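Long-range contact in bifunctional autolysin (Staphylococcus aureus subsp. aureus Mu50, PDB 6FXO), which cleaves peptidoglycan in the staphylococcal cell wall, with a glycoside hydrolase family 73 N-acetylglucosaminidase activity that probably cuts its glycan strands: residues E3-L14 against G235-K244. Numbering follows the deposited sequence.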
loop_
_atom_site.group_PDB
_atom_site.type_symbol
_atom_site.label_atom_id
_atom_site.label_comp_id
_atom_site.label_asym_id
_atom_site.label_seq_id
_atom_site.Cartn_x
_atom_site.Cartn_y
_atom_site.Cartn_z
ATOM N N GLU A 3 -10.479 -16.927 -6.467
ATOM C CA GLU A 3 -10.476 -15.867 -5.482
ATOM C C GLU A 3 -11.158 -16.421 -4.222
ATOM O O GLU A 3 -12.144 -17.139 -4.282
ATOM C CB GLU A 3 -11.398 -14.708 -5.921
ATOM C CG GLU A 3 -11.165 -14.005 -7.244
ATOM C CD GLU A 3 -11.453 -12.506 -7.153
ATOM O OE1 GLU A 3 -10.500 -11.707 -7.123
ATOM O OE2 GLU A 3 -12.649 -12.136 -7.085
ATOM N N LEU A 4 -10.620 -16.062 -3.098
ATOM C CA LEU A 4 -11.069 -16.424 -1.762
ATOM C C LEU A 4 -11.390 -15.069 -1.059
ATOM O O LEU A 4 -10.465 -14.323 -0.721
ATOM C CB LEU A 4 -10.003 -17.198 -0.944
ATOM C CG LEU A 4 -10.363 -17.494 0.486
ATOM C CD1 LEU A 4 -11.603 -18.364 0.537
ATOM C CD2 LEU A 4 -9.212 -18.205 1.166
ATOM N N ILE A 5 -12.690 -14.765 -0.882
ATOM C CA ILE A 5 -13.147 -13.525 -0.231
ATOM C C ILE A 5 -13.884 -13.702 1.103
ATOM O O ILE A 5 -14.880 -14.416 1.242
ATOM C CB ILE A 5 -14.092 -12.747 -1.177
ATOM C CG1 ILE A 5 -13.417 -12.694 -2.585
ATOM C CG2 ILE A 5 -14.509 -11.295 -0.542
ATOM C CD1 ILE A 5 -14.148 -11.688 -3.537
ATOM N N LYS A 6 -13.399 -13.006 2.066
ATOM C CA LYS A 6 -13.983 -13.060 3.347
ATOM C C LYS A 6 -14.898 -11.799 3.513
ATOM O O LYS A 6 -14.534 -10.708 3.081
ATOM C CB LYS A 6 -12.858 -13.003 4.382
ATOM C CG LYS A 6 -13.355 -13.283 5.778
ATOM C CD LYS A 6 -12.655 -12.373 6.724
ATOM C CE LYS A 6 -13.168 -12.500 8.119
ATOM N NZ LYS A 6 -12.419 -11.579 8.975
ATOM N N TYR A 7 -16.063 -11.970 4.100
ATOM C CA TYR A 7 -17.017 -10.854 4.323
ATOM C C TYR A 7 -17.325 -10.657 5.838
ATOM O O TYR A 7 -17.920 -11.536 6.456
ATOM C CB TYR A 7 -18.349 -11.067 3.593
ATOM C CG TYR A 7 -18.247 -11.162 2.086
ATOM C CD1 TYR A 7 -18.436 -10.042 1.284
ATOM C CD2 TYR A 7 -17.989 -12.374 1.461
ATOM C CE1 TYR A 7 -18.371 -10.128 -0.102
ATOM C CE2 TYR A 7 -17.932 -12.473 0.078
ATOM C CZ TYR A 7 -18.118 -11.346 -0.698
ATOM O OH TYR A 7 -17.999 -11.451 -2.059
ATOM N N ASN A 8 -16.903 -9.506 6.431
ATOM C CA ASN A 8 -17.131 -9.201 7.841
ATOM C C ASN A 8 -18.382 -8.338 7.995
ATOM O O ASN A 8 -18.361 -7.160 7.663
ATOM C CB ASN A 8 -15.874 -8.529 8.454
ATOM C CG ASN A 8 -16.097 -7.287 9.297
ATOM O OD1 ASN A 8 -16.590 -7.396 10.424
ATOM N ND2 ASN A 8 -15.702 -6.078 8.861
ATOM N N GLN A 9 -19.476 -8.929 8.484
ATOM C CA GLN A 9 -20.705 -8.175 8.663
ATOM C C GLN A 9 -20.771 -7.429 9.964
ATOM O O GLN A 9 -21.075 -8.019 10.999
ATOM C CB GLN A 9 -21.920 -9.113 8.541
ATOM C CG GLN A 9 -22.583 -9.076 7.175
ATOM C CD GLN A 9 -22.952 -10.461 6.705
ATOM O OE1 GLN A 9 -24.078 -10.933 6.884
ATOM N NE2 GLN A 9 -21.974 -11.148 6.105
ATOM N N THR A 10 -20.480 -6.126 9.925
ATOM C CA THR A 10 -20.530 -5.345 11.150
ATOM C C THR A 10 -21.949 -5.379 11.713
ATOM O O THR A 10 -22.149 -5.328 12.925
ATOM C CB THR A 10 -20.101 -3.898 10.854
ATOM O OG1 THR A 10 -20.925 -3.379 9.806
ATOM C CG2 THR A 10 -18.637 -3.795 10.460
ATOM N N GLY A 11 -22.929 -5.466 10.811
ATOM C CA GLY A 11 -24.330 -5.509 11.216
ATOM C C GLY A 11 -24.812 -4.096 11.432
ATOM O O GLY A 11 -25.965 -3.836 11.771
ATOM N N MET A 12 -23.880 -3.184 11.193
ATOM C CA MET A 12 -24.010 -1.747 11.303
ATOM C C MET A 12 -24.653 -1.188 10.087
ATOM O O MET A 12 -25.365 -1.873 9.365
ATOM C CB MET A 12 -22.626 -1.152 11.335
ATOM C CG MET A 12 -22.152 -0.779 12.648
ATOM S SD MET A 12 -20.589 -0.023 12.226
ATOM C CE MET A 12 -20.050 0.352 13.729
ATOM N N THR A 13 -24.378 0.073 9.840
ATOM C CA THR A 13 -24.981 0.651 8.658
ATOM C C THR A 13 -24.091 1.713 8.079
ATOM O O THR A 13 -23.380 2.403 8.798
ATOM C CB THR A 13 -26.392 1.159 8.976
ATOM O OG1 THR A 13 -26.948 1.742 7.797
ATOM C CG2 THR A 13 -26.404 2.154 10.108
ATOM N N LEU A 14 -24.133 1.831 6.760
ATOM C CA LEU A 14 -23.352 2.798 6.023
ATOM C C LEU A 14 -23.748 4.204 6.425
ATOM O O LEU A 14 -22.915 5.105 6.398
ATOM C CB LEU A 14 -23.621 2.574 4.529
ATOM C CG LEU A 14 -22.964 3.528 3.543
ATOM C CD1 LEU A 14 -21.470 3.294 3.504
ATOM C CD2 LEU A 14 -23.552 3.292 2.167
ATOM N N GLY A 235 -5.400 -10.617 -7.811
ATOM C CA GLY A 235 -5.438 -10.931 -6.381
ATOM C C GLY A 235 -6.274 -12.137 -6.015
ATOM O O GLY A 235 -7.238 -12.462 -6.691
ATOM N N LYS A 236 -5.940 -12.761 -4.953
ATOM C CA LYS A 236 -6.652 -13.933 -4.473
ATOM C C LYS A 236 -7.249 -13.875 -3.094
ATOM O O LYS A 236 -8.135 -14.671 -2.816
ATOM C CB LYS A 236 -5.699 -15.148 -4.517
ATOM C CG LYS A 236 -5.567 -15.824 -5.878
ATOM C CD LYS A 236 -4.113 -15.803 -6.360
ATOM C CE LYS A 236 -3.859 -16.627 -7.602
ATOM N NZ LYS A 236 -2.488 -16.402 -8.158
ATOM N N TYR A 237 -6.779 -12.966 -2.234
ATOM C CA TYR A 237 -7.305 -12.862 -0.885
ATOM C C TYR A 237 -7.896 -11.533 -0.639
ATOM O O TYR A 237 -7.192 -10.483 -0.645
ATOM C CB TYR A 237 -6.250 -13.248 0.184
ATOM C CG TYR A 237 -5.585 -14.587 -0.065
ATOM C CD1 TYR A 237 -6.173 -15.773 0.365
ATOM C CD2 TYR A 237 -4.376 -14.669 -0.736
ATOM C CE1 TYR A 237 -5.576 -17.001 0.124
ATOM C CE2 TYR A 237 -3.767 -15.895 -0.980
ATOM C CZ TYR A 237 -4.370 -17.059 -0.549
ATOM O OH TYR A 237 -3.775 -18.274 -0.794
ATOM N N PHE A 238 -9.219 -11.569 -0.423
ATOM C CA PHE A 238 -9.888 -10.284 -0.190
ATOM C C PHE A 238 -10.662 -10.253 1.088
ATOM O O PHE A 238 -10.997 -11.288 1.640
ATOM C CB PHE A 238 -10.742 -9.964 -1.442
ATOM C CG PHE A 238 -10.003 -9.774 -2.747
ATOM C CD1 PHE A 238 -9.580 -10.896 -3.506
ATOM C CD2 PHE A 238 -9.801 -8.523 -3.290
ATOM C CE1 PHE A 238 -8.977 -10.732 -4.759
ATOM C CE2 PHE A 238 -9.205 -8.354 -4.556
ATOM C CZ PHE A 238 -8.790 -9.461 -5.279
ATOM N N ASP A 239 -10.992 -9.016 1.571
ATOM C CA ASP A 239 -11.727 -8.846 2.845
ATOM C C ASP A 239 -12.583 -7.617 2.742
ATOM O O ASP A 239 -12.056 -6.519 2.787
ATOM C CB ASP A 239 -10.670 -8.595 3.946
ATOM C CG ASP A 239 -11.077 -8.723 5.408
ATOM O OD1 ASP A 239 -12.236 -8.383 5.739
ATOM O OD2 ASP A 239 -10.196 -9.036 6.241
ATOM N N ILE A 240 -13.892 -7.813 2.621
ATOM C CA ILE A 240 -14.898 -6.814 2.490
ATOM C C ILE A 240 -15.831 -6.570 3.701
ATOM O O ILE A 240 -16.567 -7.454 4.135
ATOM C CB ILE A 240 -15.704 -7.188 1.204
ATOM C CG1 ILE A 240 -14.746 -7.427 -0.006
ATOM C CG2 ILE A 240 -16.736 -6.122 0.859
ATOM C CD1 ILE A 240 -15.449 -8.005 -1.259
ATOM N N PRO A 241 -15.730 -5.396 4.305
ATOM C CA PRO A 241 -16.601 -5.069 5.448
ATOM C C PRO A 241 -18.058 -5.036 5.002
ATOM O O PRO A 241 -18.288 -4.588 3.878
ATOM C CB PRO A 241 -16.159 -3.655 5.849
ATOM C CG PRO A 241 -14.747 -3.526 5.322
ATOM C CD PRO A 241 -14.763 -4.306 4.027
ATOM N N GLN A 242 -19.046 -5.452 5.814
ATOM C CA GLN A 242 -20.397 -5.357 5.267
ATOM C C GLN A 242 -21.261 -4.549 6.216
ATOM O O GLN A 242 -21.132 -4.686 7.430
ATOM C CB GLN A 242 -21.034 -6.740 5.052
ATOM C CG GLN A 242 -20.444 -7.580 3.924
ATOM C CD GLN A 242 -21.494 -8.480 3.308
ATOM O OE1 GLN A 242 -21.919 -9.475 3.897
ATOM N NE2 GLN A 242 -21.884 -8.192 2.069
ATOM N N TYR A 243 -22.130 -3.700 5.660
ATOM C CA TYR A 243 -23.007 -2.891 6.498
ATOM C C TYR A 243 -24.436 -3.248 6.119
ATOM O O TYR A 243 -24.710 -3.411 4.930
ATOM C CB TYR A 243 -22.775 -1.376 6.239
ATOM C CG TYR A 243 -21.340 -0.868 6.295
ATOM C CD1 TYR A 243 -20.712 -0.626 7.504
ATOM C CD2 TYR A 243 -20.633 -0.601 5.129
ATOM C CE1 TYR A 243 -19.420 -0.129 7.559
ATOM C CE2 TYR A 243 -19.330 -0.096 5.171
ATOM C CZ TYR A 243 -18.737 0.139 6.381
ATOM O OH TYR A 243 -17.489 0.680 6.371
ATOM N N LYS A 244 -25.347 -3.357 7.104
ATOM C CA LYS A 244 -26.739 -3.701 6.770
ATOM C C LYS A 244 -27.779 -3.194 7.783
ATOM O O LYS A 244 -27.805 -1.966 8.018
ATOM C CB LYS A 244 -26.893 -5.227 6.539
ATOM C CG LYS A 244 -26.621 -5.660 5.094
ATOM C CD LYS A 244 -27.473 -6.835 4.601
ATOM C CE LYS A 244 -27.098 -7.190 3.175
ATOM N NZ LYS A 244 -27.890 -8.326 2.624
ATOM O OXT LYS A 244 -28.559 -4.013 8.319
#
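I5 packs closely on F238 and I240: CG2 of I5 lies 3.5 Å from CD1 of I240, and CG1 of I5 reaches CB of F238. Both isoleucines place CG1 anti to the carbonyl carbon, and their branches cross at a slant. Y7 lies alongside I240, its CE1 3.8 Å from CD1 of I240, while CG2 of I5 sits over one face of the tyrosine ring, offset toward the rim. I240 also touches F64 of a loop and T51 and A55 of helix 51-56, and Y62 meets the F238 ring edge-to-face.

These side chains project from a two-stranded parallel sheet, 4-9 beside 237-242, whose axes approach to 4.5 Å at 23°. It joins the two ends of a chain that is otherwise largely helical, with no strand in the 220 residues between. The hydrogen bonds alternate regularly: N of K6 donates to O of F238 at 3.0 Å and 178°, and N of I240 returns a bond to O of K6. Near the end of the ladder, O of Q242 accepts from both N and OG1 of T10, the hydroxyl at 2.7 Å; OG1 in turn accepts from N of M12, an ST turn.

Strand 237-242 is the inner one, with F238, D239, I240 and P241 buried, whereas L4, K6, Y7 and Q9 of the outer strand 4-9 are exposed. On the face carrying L4, K6 and N8 the side-chain contacts are longer. CD2 of L4 meets the edge of the Y237 ring, near its plane, 4.0 Å from CE1. K6 runs beside D239 with NZ 4.3 Å from OD2, beyond a salt bridge; that carboxylate is instead held by K197 and R66. At the far end the Y243 ring has CA of L14 over one face, and its OH bonds to that of Y196.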